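Local coordinates for Poly(A) RNA polymerase GLD2 (Rattus norvegicus, PDB 6LBK), which probably extends the 3' ends of selected cytoplasmic mRNAs and of certain microRNAs with AMP units drawn from ATP, at residues A[233-238]-A[291-296]; A[302-307]-A[327-332]; A[319-324]-A[334-339]; A[323-328]-A[342-347]. The protein carries 1 engineered substitution. All blocks are in the same frame, centred on the assembly; numbering follows the deposited sequence.

Contact 1 of 4, residues A[233-238]-A[291-296]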
# COMPACT_ATOMS: atom_id res chain seq x y z
N VAL A 233 1.04 4.36 8.66
CA VAL A 233 -0.04 3.91 9.53
C VAL A 233 0.43 2.75 10.40
O VAL A 233 0.23 2.76 11.62
CB VAL A 233 -1.28 3.51 8.71
CG1 VAL A 233 -2.39 3.06 9.60
CG2 VAL A 233 -1.75 4.63 7.85
N LEU A 234 1.01 1.71 9.78
CA LEU A 234 1.48 0.56 10.57
C LEU A 234 2.54 0.97 11.59
O LEU A 234 2.54 0.47 12.72
CB LEU A 234 2.01 -0.57 9.66
CG LEU A 234 1.14 -1.28 8.60
CD1 LEU A 234 1.90 -2.43 8.02
CD2 LEU A 234 -0.18 -1.81 9.18
N HIS A 235 3.45 1.88 11.22
CA HIS A 235 4.41 2.40 12.19
C HIS A 235 3.70 3.13 13.35
O HIS A 235 4.05 2.92 14.52
CB HIS A 235 5.38 3.33 11.48
CG HIS A 235 6.26 4.10 12.41
ND1 HIS A 235 7.35 3.55 13.02
CD2 HIS A 235 6.16 5.36 12.87
CE1 HIS A 235 7.91 4.44 13.81
NE2 HIS A 235 7.21 5.56 13.74
N TYR A 236 2.72 3.99 13.03
CA TYR A 236 1.99 4.68 14.09
C TYR A 236 1.35 3.68 15.04
O TYR A 236 1.41 3.84 16.27
CB TYR A 236 0.91 5.64 13.52
CG TYR A 236 -0.00 6.24 14.62
CD1 TYR A 236 0.52 7.09 15.62
CD2 TYR A 236 -1.37 5.93 14.68
CE1 TYR A 236 -0.33 7.62 16.67
CE2 TYR A 236 -2.20 6.46 15.71
CZ TYR A 236 -1.67 7.28 16.69
OH TYR A 236 -2.50 7.75 17.65
N LEU A 237 0.73 2.64 14.49
CA LEU A 237 0.14 1.59 15.32
C LEU A 237 1.20 0.80 16.07
O LEU A 237 0.89 0.24 17.13
CB LEU A 237 -0.70 0.65 14.45
CG LEU A 237 -1.94 1.20 13.72
CD1 LEU A 237 -2.58 0.09 12.84
CD2 LEU A 237 -2.95 1.80 14.71
N GLN A 238 2.44 0.76 15.57
CA GLN A 238 3.48 -0.07 16.19
C GLN A 238 4.15 0.60 17.37
O GLN A 238 4.68 -0.10 18.25
CB GLN A 238 4.53 -0.44 15.15
CG GLN A 238 4.21 -1.67 14.33
CD GLN A 238 5.24 -1.91 13.25
OE1 GLN A 238 5.83 -0.96 12.73
NE2 GLN A 238 5.49 -3.18 12.93
N LEU A 291 -2.96 11.71 12.63
CA LEU A 291 -2.70 13.03 12.05
C LEU A 291 -1.79 13.86 12.95
O LEU A 291 -0.86 14.52 12.47
CB LEU A 291 -4.02 13.74 11.76
CG LEU A 291 -4.89 13.13 10.65
CD1 LEU A 291 -6.26 13.82 10.66
CD2 LEU A 291 -4.25 13.26 9.24
N LYS A 292 -2.04 13.85 14.27
CA LYS A 292 -1.20 14.62 15.19
C LYS A 292 0.24 14.13 15.19
O LYS A 292 1.18 14.94 15.19
CB LYS A 292 -1.77 14.56 16.62
CG LYS A 292 -0.99 15.39 17.65
CD LYS A 292 -1.51 15.21 19.08
CE LYS A 292 -0.59 15.92 20.03
NZ LYS A 292 -1.30 16.40 21.29
N TYR A 293 0.45 12.81 15.15
CA TYR A 293 1.78 12.26 15.33
C TYR A 293 2.72 12.75 14.25
O TYR A 293 3.84 13.17 14.53
CB TYR A 293 1.71 10.74 15.36
CG TYR A 293 3.05 10.05 15.45
CD1 TYR A 293 3.78 10.05 16.63
CD2 TYR A 293 3.56 9.33 14.35
CE1 TYR A 293 5.00 9.40 16.71
CE2 TYR A 293 4.78 8.68 14.42
CZ TYR A 293 5.50 8.71 15.58
OH TYR A 293 6.71 8.05 15.62
N TYR A 294 2.28 12.67 13.00
CA TYR A 294 3.11 13.10 11.90
C TYR A 294 3.07 14.61 11.71
O TYR A 294 4.02 15.17 11.17
CB TYR A 294 2.69 12.34 10.64
CG TYR A 294 3.11 10.87 10.62
CD1 TYR A 294 4.45 10.51 10.63
CD2 TYR A 294 2.17 9.84 10.57
CE1 TYR A 294 4.85 9.17 10.60
CE2 TYR A 294 2.56 8.50 10.54
CZ TYR A 294 3.89 8.18 10.54
OH TYR A 294 4.26 6.86 10.55
N ALA A 295 2.00 15.29 12.15
CA ALA A 295 1.96 16.75 12.08
C ALA A 295 2.89 17.41 13.09
O ALA A 295 3.36 18.53 12.84
CB ALA A 295 0.53 17.25 12.30
N THR A 296 3.14 16.79 14.22
CA THR A 296 3.81 17.50 15.30
C THR A 296 5.03 16.80 15.88
O THR A 296 5.97 17.47 16.29
CB THR A 296 2.82 17.76 16.45
OG1 THR A 296 2.56 16.54 17.16
CG2 THR A 296 1.51 18.35 15.92

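Contact 2 of 4, residues A[302-307]-A[327-332]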
# COMPACT_ATOMS: atom_id res chain seq x y z
N THR A 302 15.60 13.64 10.86
CA THR A 302 16.58 12.81 11.54
C THR A 302 16.25 11.32 11.55
O THR A 302 17.17 10.51 11.76
CB THR A 302 16.75 13.26 13.00
OG1 THR A 302 15.50 13.11 13.68
CG2 THR A 302 17.19 14.72 13.05
N GLN A 303 15.00 10.93 11.32
CA GLN A 303 14.63 9.53 11.51
C GLN A 303 13.96 8.91 10.29
O GLN A 303 13.41 9.59 9.41
CB GLN A 303 13.75 9.32 12.74
CG GLN A 303 14.55 9.37 14.03
CD GLN A 303 13.82 8.73 15.18
OE1 GLN A 303 12.60 8.84 15.28
NE2 GLN A 303 14.57 8.07 16.06
N MET A 304 14.01 7.59 10.28
CA MET A 304 13.40 6.75 9.26
C MET A 304 12.51 5.74 9.95
O MET A 304 12.78 5.28 11.07
CB MET A 304 14.44 6.02 8.39
CG MET A 304 15.01 4.76 9.01
SD MET A 304 15.87 3.74 7.80
CE MET A 304 16.24 2.31 8.82
N ILE A 305 11.42 5.43 9.27
CA ILE A 305 10.37 4.56 9.78
C ILE A 305 10.64 3.12 9.38
O ILE A 305 10.70 2.80 8.18
CB ILE A 305 9.01 5.03 9.25
CG1 ILE A 305 8.54 6.26 10.06
CG2 ILE A 305 7.99 3.87 9.18
CD1 ILE A 305 7.70 7.21 9.24
N SER A 306 10.80 2.24 10.37
CA SER A 306 11.13 0.84 10.12
C SER A 306 10.00 -0.02 10.69
O SER A 306 9.95 -0.27 11.90
CB SER A 306 12.46 0.47 10.72
OG SER A 306 12.64 -0.93 10.67
N VAL A 307 9.07 -0.43 9.81
CA VAL A 307 8.07 -1.43 10.20
C VAL A 307 8.75 -2.77 10.50
O VAL A 307 8.26 -3.54 11.33
CB VAL A 307 6.99 -1.57 9.11
CG1 VAL A 307 6.15 -2.83 9.34
CG2 VAL A 307 6.06 -0.32 9.07
N CYS A 327 11.96 9.40 4.90
CA CYS A 327 12.69 8.14 4.90
C CYS A 327 11.84 7.03 5.51
O CYS A 327 11.70 6.95 6.73
CB CYS A 327 14.00 8.26 5.66
SG CYS A 327 15.17 9.40 4.93
N VAL A 328 11.28 6.15 4.67
CA VAL A 328 10.55 4.97 5.12
C VAL A 328 11.29 3.72 4.62
O VAL A 328 11.53 3.57 3.42
CB VAL A 328 9.10 4.99 4.61
CG1 VAL A 328 8.30 3.86 5.21
CG2 VAL A 328 8.47 6.34 4.87
N GLU A 329 11.72 2.85 5.54
CA GLU A 329 12.51 1.68 5.19
C GLU A 329 11.61 0.58 4.62
O GLU A 329 10.67 0.14 5.29
CB GLU A 329 13.28 1.15 6.40
CG GLU A 329 14.21 -0.03 6.10
CD GLU A 329 14.75 -0.74 7.36
OE1 GLU A 329 15.99 -0.99 7.44
OE2 GLU A 329 13.96 -1.05 8.27
N GLU A 330 11.87 0.15 3.39
CA GLU A 330 11.21 -1.05 2.91
C GLU A 330 11.56 -2.19 3.87
O GLU A 330 12.71 -2.28 4.31
CB GLU A 330 11.64 -1.36 1.47
CG GLU A 330 10.57 -1.92 0.52
CD GLU A 330 10.19 -3.40 0.76
OE1 GLU A 330 11.05 -4.19 1.21
OE2 GLU A 330 9.01 -3.77 0.50
N PRO A 331 10.60 -3.02 4.28
CA PRO A 331 10.91 -4.06 5.29
C PRO A 331 11.72 -5.24 4.77
O PRO A 331 12.41 -5.88 5.58
CB PRO A 331 9.53 -4.49 5.81
CG PRO A 331 8.57 -4.05 4.79
CD PRO A 331 9.16 -2.89 4.04
N PHE A 332 11.69 -5.55 3.47
CA PHE A 332 12.46 -6.69 2.97
C PHE A 332 13.80 -6.28 2.37
O PHE A 332 14.82 -6.90 2.68
CB PHE A 332 11.63 -7.51 1.95
CG PHE A 332 10.46 -8.28 2.56
CD1 PHE A 332 10.68 -9.42 3.33
CD2 PHE A 332 9.16 -7.87 2.36
CE1 PHE A 332 9.62 -10.12 3.89
CE2 PHE A 332 8.10 -8.57 2.92
CZ PHE A 332 8.33 -9.70 3.68

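Contact 3 of 4, residues A[319-324]-A[334-339]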
# COMPACT_ATOMS: atom_id res chain seq x y z
N MET A 319 24.43 6.77 1.41
CA MET A 319 24.10 7.83 0.42
C MET A 319 22.62 7.82 -0.00
O MET A 319 22.16 8.83 -0.52
CB MET A 319 25.06 7.84 -0.77
CG MET A 319 26.49 8.10 -0.32
SD MET A 319 26.60 9.03 1.23
CE MET A 319 28.20 8.47 1.81
N GLU A 320 21.91 6.72 0.20
CA GLU A 320 20.48 6.71 -0.17
C GLU A 320 19.74 7.75 0.67
O GLU A 320 18.93 8.47 0.10
CB GLU A 320 19.90 5.32 0.07
CG GLU A 320 20.41 4.24 -0.88
CD GLU A 320 19.98 4.32 -2.34
OE1 GLU A 320 19.46 3.32 -2.85
OE2 GLU A 320 20.17 5.37 -2.96
N TRP A 321 20.03 7.89 1.96
CA TRP A 321 19.23 8.81 2.80
C TRP A 321 19.87 10.18 2.98
O TRP A 321 19.34 10.96 3.76
CB TRP A 321 18.99 8.18 4.16
CG TRP A 321 18.86 6.69 4.15
CD1 TRP A 321 19.86 5.79 4.36
CD2 TRP A 321 17.66 5.92 3.97
NE1 TRP A 321 19.37 4.52 4.30
CE2 TRP A 321 18.02 4.57 4.06
CE3 TRP A 321 16.33 6.24 3.73
CZ2 TRP A 321 17.09 3.54 3.93
CZ3 TRP A 321 15.41 5.23 3.61
CH2 TRP A 321 15.79 3.90 3.70
N ARG A 322 20.94 10.50 2.27
CA ARG A 322 21.62 11.78 2.59
C ARG A 322 20.73 13.02 2.41
O ARG A 322 20.70 13.82 3.34
CB ARG A 322 22.92 11.91 1.78
CG ARG A 322 24.02 12.67 2.50
CD ARG A 322 25.41 12.18 2.15
NE ARG A 322 25.63 12.27 0.71
CZ ARG A 322 26.04 13.37 0.07
NH1 ARG A 322 26.29 14.48 0.73
NH2 ARG A 322 26.20 13.34 -1.25
N ASN A 323 19.96 13.15 1.34
CA ASN A 323 19.29 14.46 1.19
C ASN A 323 17.78 14.35 1.13
O ASN A 323 17.12 15.36 0.86
CB ASN A 323 19.78 15.15 -0.07
CG ASN A 323 21.28 15.26 -0.09
OD1 ASN A 323 21.86 15.99 0.71
ND2 ASN A 323 21.91 14.53 -0.99
N LYS A 324 17.26 13.17 1.39
CA LYS A 324 15.81 12.90 1.34
C LYS A 324 15.05 13.62 2.45
O LYS A 324 15.54 13.66 3.57
CB LYS A 324 15.56 11.43 1.66
CG LYS A 324 16.49 10.48 0.94
CD LYS A 324 16.62 10.78 -0.52
CE LYS A 324 15.53 10.14 -1.35
NZ LYS A 324 15.09 11.04 -2.43
N GLY A 334 16.52 -2.74 1.66
CA GLY A 334 16.82 -1.49 2.34
C GLY A 334 16.77 -0.27 1.44
O GLY A 334 17.81 0.13 0.90
N THR A 335 15.59 0.31 1.26
CA THR A 335 15.42 1.42 0.33
C THR A 335 14.29 2.33 0.81
O THR A 335 13.41 1.91 1.57
CB THR A 335 15.17 0.92 -1.12
OG1 THR A 335 14.08 -0.01 -1.14
CG2 THR A 335 16.40 0.26 -1.73
N ASN A 336 14.31 3.57 0.33
CA ASN A 336 13.37 4.61 0.74
C ASN A 336 12.11 4.54 -0.13
O ASN A 336 12.18 4.83 -1.33
CB ASN A 336 14.01 5.99 0.63
CG ASN A 336 13.09 7.10 1.12
OD1 ASN A 336 12.08 6.84 1.79
ND2 ASN A 336 13.43 8.34 0.80
N THR A 337 10.97 4.17 0.48
CA THR A 337 9.73 4.09 -0.29
C THR A 337 9.18 5.46 -0.66
O THR A 337 8.50 5.59 -1.69
CB THR A 337 8.67 3.33 0.51
OG1 THR A 337 8.29 4.14 1.63
CG2 THR A 337 9.19 1.98 0.97
N ALA A 338 9.45 6.48 0.15
CA ALA A 338 9.00 7.84 -0.11
C ALA A 338 10.03 8.62 -0.91
O ALA A 338 9.99 9.86 -0.94
CB ALA A 338 8.68 8.57 1.19
N ARG A 339 10.95 7.91 -1.55
CA ARG A 339 11.98 8.52 -2.38
C ARG A 339 11.40 9.48 -3.41
O ARG A 339 12.12 10.37 -3.88
CB ARG A 339 12.76 7.40 -3.07
CG ARG A 339 13.95 7.81 -3.92
CD ARG A 339 14.74 6.58 -4.39
NE ARG A 339 15.73 6.10 -3.41
CZ ARG A 339 15.79 4.86 -2.94
NH1 ARG A 339 14.94 3.94 -3.35
NH2 ARG A 339 16.73 4.54 -2.05

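Contact 4 of 4, residues A[323-328]-A[342-347]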
# COMPACT_ATOMS: atom_id res chain seq x y z
N ASN A 323 19.96 13.15 1.34
CA ASN A 323 19.29 14.46 1.19
C ASN A 323 17.78 14.35 1.13
O ASN A 323 17.12 15.36 0.86
CB ASN A 323 19.78 15.15 -0.07
CG ASN A 323 21.28 15.26 -0.09
OD1 ASN A 323 21.86 15.99 0.71
ND2 ASN A 323 21.91 14.53 -0.99
N LYS A 324 17.26 13.17 1.39
CA LYS A 324 15.81 12.90 1.34
C LYS A 324 15.05 13.62 2.45
O LYS A 324 15.54 13.66 3.57
CB LYS A 324 15.56 11.43 1.66
CG LYS A 324 16.49 10.48 0.94
CD LYS A 324 16.62 10.78 -0.52
CE LYS A 324 15.53 10.14 -1.35
NZ LYS A 324 15.09 11.04 -2.43
N TYR A 325 13.84 14.05 2.12
CA TYR A 325 12.93 14.67 3.10
C TYR A 325 12.23 13.59 3.93
O TYR A 325 12.16 13.74 5.12
CB TYR A 325 11.88 15.46 2.34
CG TYR A 325 12.41 16.61 1.55
CD1 TYR A 325 13.47 17.35 2.00
CD2 TYR A 325 11.79 17.00 0.38
CE1 TYR A 325 13.92 18.45 1.29
CE2 TYR A 325 12.23 18.09 -0.34
CZ TYR A 325 13.30 18.81 0.12
OH TYR A 325 13.75 19.88 -0.59
N ILE A 326 11.80 12.49 3.31
CA ILE A 326 11.04 11.47 4.01
C ILE A 326 11.76 10.15 3.80
O ILE A 326 12.20 9.85 2.69
CB ILE A 326 9.58 11.41 3.51
CG1 ILE A 326 8.93 12.80 3.61
CG2 ILE A 326 8.73 10.42 4.33
CD1 ILE A 326 7.47 12.80 3.28
N CYS A 327 11.96 9.40 4.90
CA CYS A 327 12.69 8.14 4.90
C CYS A 327 11.84 7.03 5.51
O CYS A 327 11.70 6.95 6.73
CB CYS A 327 14.00 8.26 5.66
SG CYS A 327 15.17 9.40 4.93
N VAL A 328 11.28 6.15 4.67
CA VAL A 328 10.55 4.97 5.12
C VAL A 328 11.29 3.72 4.62
O VAL A 328 11.53 3.57 3.42
CB VAL A 328 9.10 4.99 4.61
CG1 VAL A 328 8.30 3.86 5.21
CG2 VAL A 328 8.47 6.34 4.87
N HIS A 342 10.79 14.60 -3.39
CA HIS A 342 12.09 15.24 -3.52
C HIS A 342 12.05 16.76 -3.74
O HIS A 342 13.11 17.38 -3.79
CB HIS A 342 12.92 14.56 -4.62
CG HIS A 342 12.35 14.70 -6.00
ND1 HIS A 342 12.03 15.92 -6.57
CD2 HIS A 342 12.07 13.77 -6.94
CE1 HIS A 342 11.57 15.73 -7.79
NE2 HIS A 342 11.59 14.43 -8.04
N GLU A 343 10.87 17.36 -3.87
CA GLU A 343 10.72 18.80 -4.04
C GLU A 343 10.26 19.42 -2.72
O GLU A 343 9.35 18.90 -2.08
CB GLU A 343 9.73 19.12 -5.17
CG GLU A 343 10.06 18.41 -6.49
CD GLU A 343 9.00 18.57 -7.59
OE1 GLU A 343 8.15 17.65 -7.75
OE2 GLU A 343 9.03 19.59 -8.31
N LYS A 344 10.92 20.52 -2.30
CA LYS A 344 10.56 21.18 -1.04
C LYS A 344 9.07 21.52 -1.01
O LYS A 344 8.36 21.12 -0.08
CB LYS A 344 11.38 22.45 -0.84
CG LYS A 344 12.87 22.23 -0.75
CD LYS A 344 13.68 23.57 -0.75
CE LYS A 344 15.18 23.33 -0.97
NZ LYS A 344 16.01 24.56 -0.86
N GLN A 345 8.58 22.20 -2.04
CA GLN A 345 7.17 22.54 -2.15
C GLN A 345 6.26 21.35 -1.85
O GLN A 345 5.31 21.47 -1.07
CB GLN A 345 6.91 23.11 -3.55
CG GLN A 345 5.55 23.73 -3.76
CD GLN A 345 4.49 22.68 -4.06
OE1 GLN A 345 4.76 21.68 -4.73
NE2 GLN A 345 3.28 22.88 -3.54
N LYS A 346 6.55 20.18 -2.43
CA LYS A 346 5.71 19.00 -2.18
C LYS A 346 5.84 18.50 -0.74
O LYS A 346 4.84 18.15 -0.11
CB LYS A 346 6.07 17.88 -3.17
CG LYS A 346 5.84 18.23 -4.63
CD LYS A 346 4.36 18.37 -4.95
CE LYS A 346 4.14 18.73 -6.42
NZ LYS A 346 4.65 17.69 -7.35
N PHE A 347 7.07 18.44 -0.22
CA PHE A 347 7.31 18.08 1.17
C PHE A 347 6.49 18.97 2.11
O PHE A 347 5.83 18.47 3.05
CB PHE A 347 8.81 18.19 1.46
CG PHE A 347 9.21 17.85 2.88
CD1 PHE A 347 8.56 16.84 3.58
CD2 PHE A 347 10.29 18.49 3.47
CE1 PHE A 347 8.94 16.53 4.87
CE2 PHE A 347 10.68 18.17 4.75
CZ PHE A 347 10.02 17.20 5.45

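Contact 1 of 4, residues A[233-238]-A[291-296]
His235 and Tyr293 meet rim to rim, joining two helices that run almost at right angles: the axes of the two short segments make 100° and come no closer than 11.0 Å. Long aromatic side chains suit such a wide gap, because they can bridge it without bringing the backbones together. The phenol oxygen Tyr293 OH lies at the edge of the imidazole, near its plane, 3.2 Å from His235 NE2, a hydrogen bond in which either partner could donate. Tyr294 OH comes to the edge of the same ring, 3.4 Å from His235 CD2, but its polar partner is the carbonyl of Met232 one turn back. This buried side is the tighter part. Within helix 283-297 the two tyrosines also pack on each other: Tyr293 CD2 sits 3.8 Å above the ring plane of Tyr294, over its centre, since CG of Tyr293 is anti to the backbone N (chi1 177°) while that of Tyr294 lies beside it (chi1 -73°). Tyr236 and Tyr293 slide past each other in opposite directions, with Tyr236 CD1 3.8 Å from Tyr293 CB and the rings oblique. Tyr293 is already partly exposed, and beyond it the contact gives way to solvent, where Lys292 and Thr296 suit the surface; Thr296 OG1 bonds back to Lys292 O at 2.9 Å. Around the contact, Val233 packs on Leu203 and Val204 of helix 200-213, Tyr236 reaches Leu286 and Phe290 of helix 283-297, and Leu291 touches Trp210 of helix 200-213 and Trp358 of helix 344-363.

Contact 2 of 4, residues A[302-307]-A[327-332]
Ile305 both gives and receives across this parallel strand pair: its N donates to Cys327 O at 3.0 Å, and its O accepts from Glu329 N at 2.8 Å. The two partners flank Val328, the residue bridged with Ile305, which is the regular pattern of parallel sheet. Cys327 O also takes a CA-H...O contact from Met304 CA at 3.1 Å. On the side of Val328 turned away from strand 303-306, its N is satisfied by Asn336 OD1, while Met304 pairs through its backbone with Ile313 of strand 311-314, so strand 303-306 is the middle of a small three-stranded mixed sheet. On one face the branched Ile305 and Val328 lie side by side, Ile305 CG2 4.0 Å from Val328 CG1, and turn toward Met232, His235 and Leu231 of helix 226-239. The face bearing Ser306 and Glu329 is mixed, hydroxyl and carboxylate with Met304 laid across. Ser306 OG donates to Glu329 OE2 at 2.7 Å, meeting it nearly along the C-O axis, and accepts from Glu309 N, so both roles of the small hydroxyl are used. CG of Glu329 is anti to the backbone N (chi1 -176°) and the chain stays extended beyond it, which carries the carboxylate to Ser306. Met304 CE lies 3.6 Å from Glu329 OE1. Buried Glu330 points away from the strand pair, and its carboxylate has Phe332 N and Asp333 N on OE1, with Tyr227 OH and Asn186 ND2 on OE2. Backbone bonds thus set the pairing and hydrocarbon seals the helix side, while the hydroxyl on Glu329 OE2 and the donors on both oxygens of Glu330 would probably favour charged carboxylates.

Contact 3 of 4, residues A[319-324]-A[334-339]
Trp321 brings the benzo end of its indole obliquely against the chain at Thr335 and Asn336, with CZ3 3.4 Å from Asn336 CB and CH2 3.6 Å from Thr335 C. One face of the indole carries Glu320 CB, offset toward the rim, and the amide plane of Asn336 is turned 42° from the indole plane. The guanidinium of Arg339 has Asn336 CB over one face, again toward the rim, and Glu320 CB at its edge. Glu320 OE1 makes the salt bridge to Arg339 NH2 at 3.1 Å; the bend at chi2 (-70°) folds the carboxylate back to it. Lys324, long enough to span the gap, runs past Asn336 in the opposite direction (CE to ND2 3.5 Å) and makes a weak bond from NZ to Arg339 O. Asn336 is the polar centre: OD1 accepts from Ala338 N in an Asx turn and from Val328 N, and ND2 donates to Ile326 O. In Cid1-type relatives this PAP-associated region holds the nucleotide recognition motif. Toward the interior, Trp321 packs on Cys327, Thr337 bonds through its backbone to Val328, and Thr337 rests on Tyr227 and Leu231, joining both loops to strand 328-329 and helix 226-239.

Contact 4 of 4, residues A[323-328]-A[342-347]
Tyr325 and Phe347 form the heart of a largely apolar aromatic contact, in which the loop before strand 328-329 packs on the first turn of helix 344-363. Their rings are near parallel, 10° apart, but slid so that they barely overlap; the centroids are 4.7 Å apart. Most of the overlap is instead made by carbon on ring: Tyr325 CB sits 3.6 Å from the Phe347 centroid, over the face, a CH-pi contact. Conversely, Phe347 CD2 lies over one face of the Tyr325 ring, near its rim, and Phe347 CB comes 3.4 Å from Tyr325 CD2. The CB of Phe347 points toward the loop, and CG anti to the backbone N (chi1 180°) lays the ring against Tyr325. Ile326 adds a branched aliphatic flank, its CG1 3.9 Å from Phe347 CE1. This loop of the PAP-associated region leads into the edge strand of a small three-stranded sheet. Glu343 stands at the N-cap position of the helix, and its O accepts from Phe347 N at 3.0 Å, closing the first helical turn. The outer edge of the Tyr325 ring meets this start of the helix: CE2 lies 3.4 Å from Glu343 C, with Lys344 N also near the ring plane. The phenol oxygen is modelled too close to the Lys344 side chain, so its placement is doubtful, and it makes no hydrogen bond with Lys344 N. Charged side chains suit the outer surface of this turn, where Lys346 NZ pairs with Glu343 OE1 at 3.5 Å and also bonds to Arg221 O. Phe347, by contrast, is buried, and Trp300 meets its ring edge-to-face.

Contacts 1 and 2 are buried, contacts 3 and 4 only partly so. Helix 226-239 ties the first two together: His235 CB packs 3.5 Å from Ile305 CG2, and Gln238 NE2 probably bonds to Val307 O. Contacts 2, 3 and 4 all draw on the chain around strand 328-329; its outer side meets 334-339, probably through Val328 O to Thr337 N and, just beyond the strand, Glu330 N to Thr335 O, while contacts 3 and 4 share Asn323 and Lys324. Chemistry follows place: aromatic packing with one polar link between helices, regular backbone bonds in the sheet, a salt bridge and Asx turn in the loops, and ring packing without hydrogen bonds at the helix start.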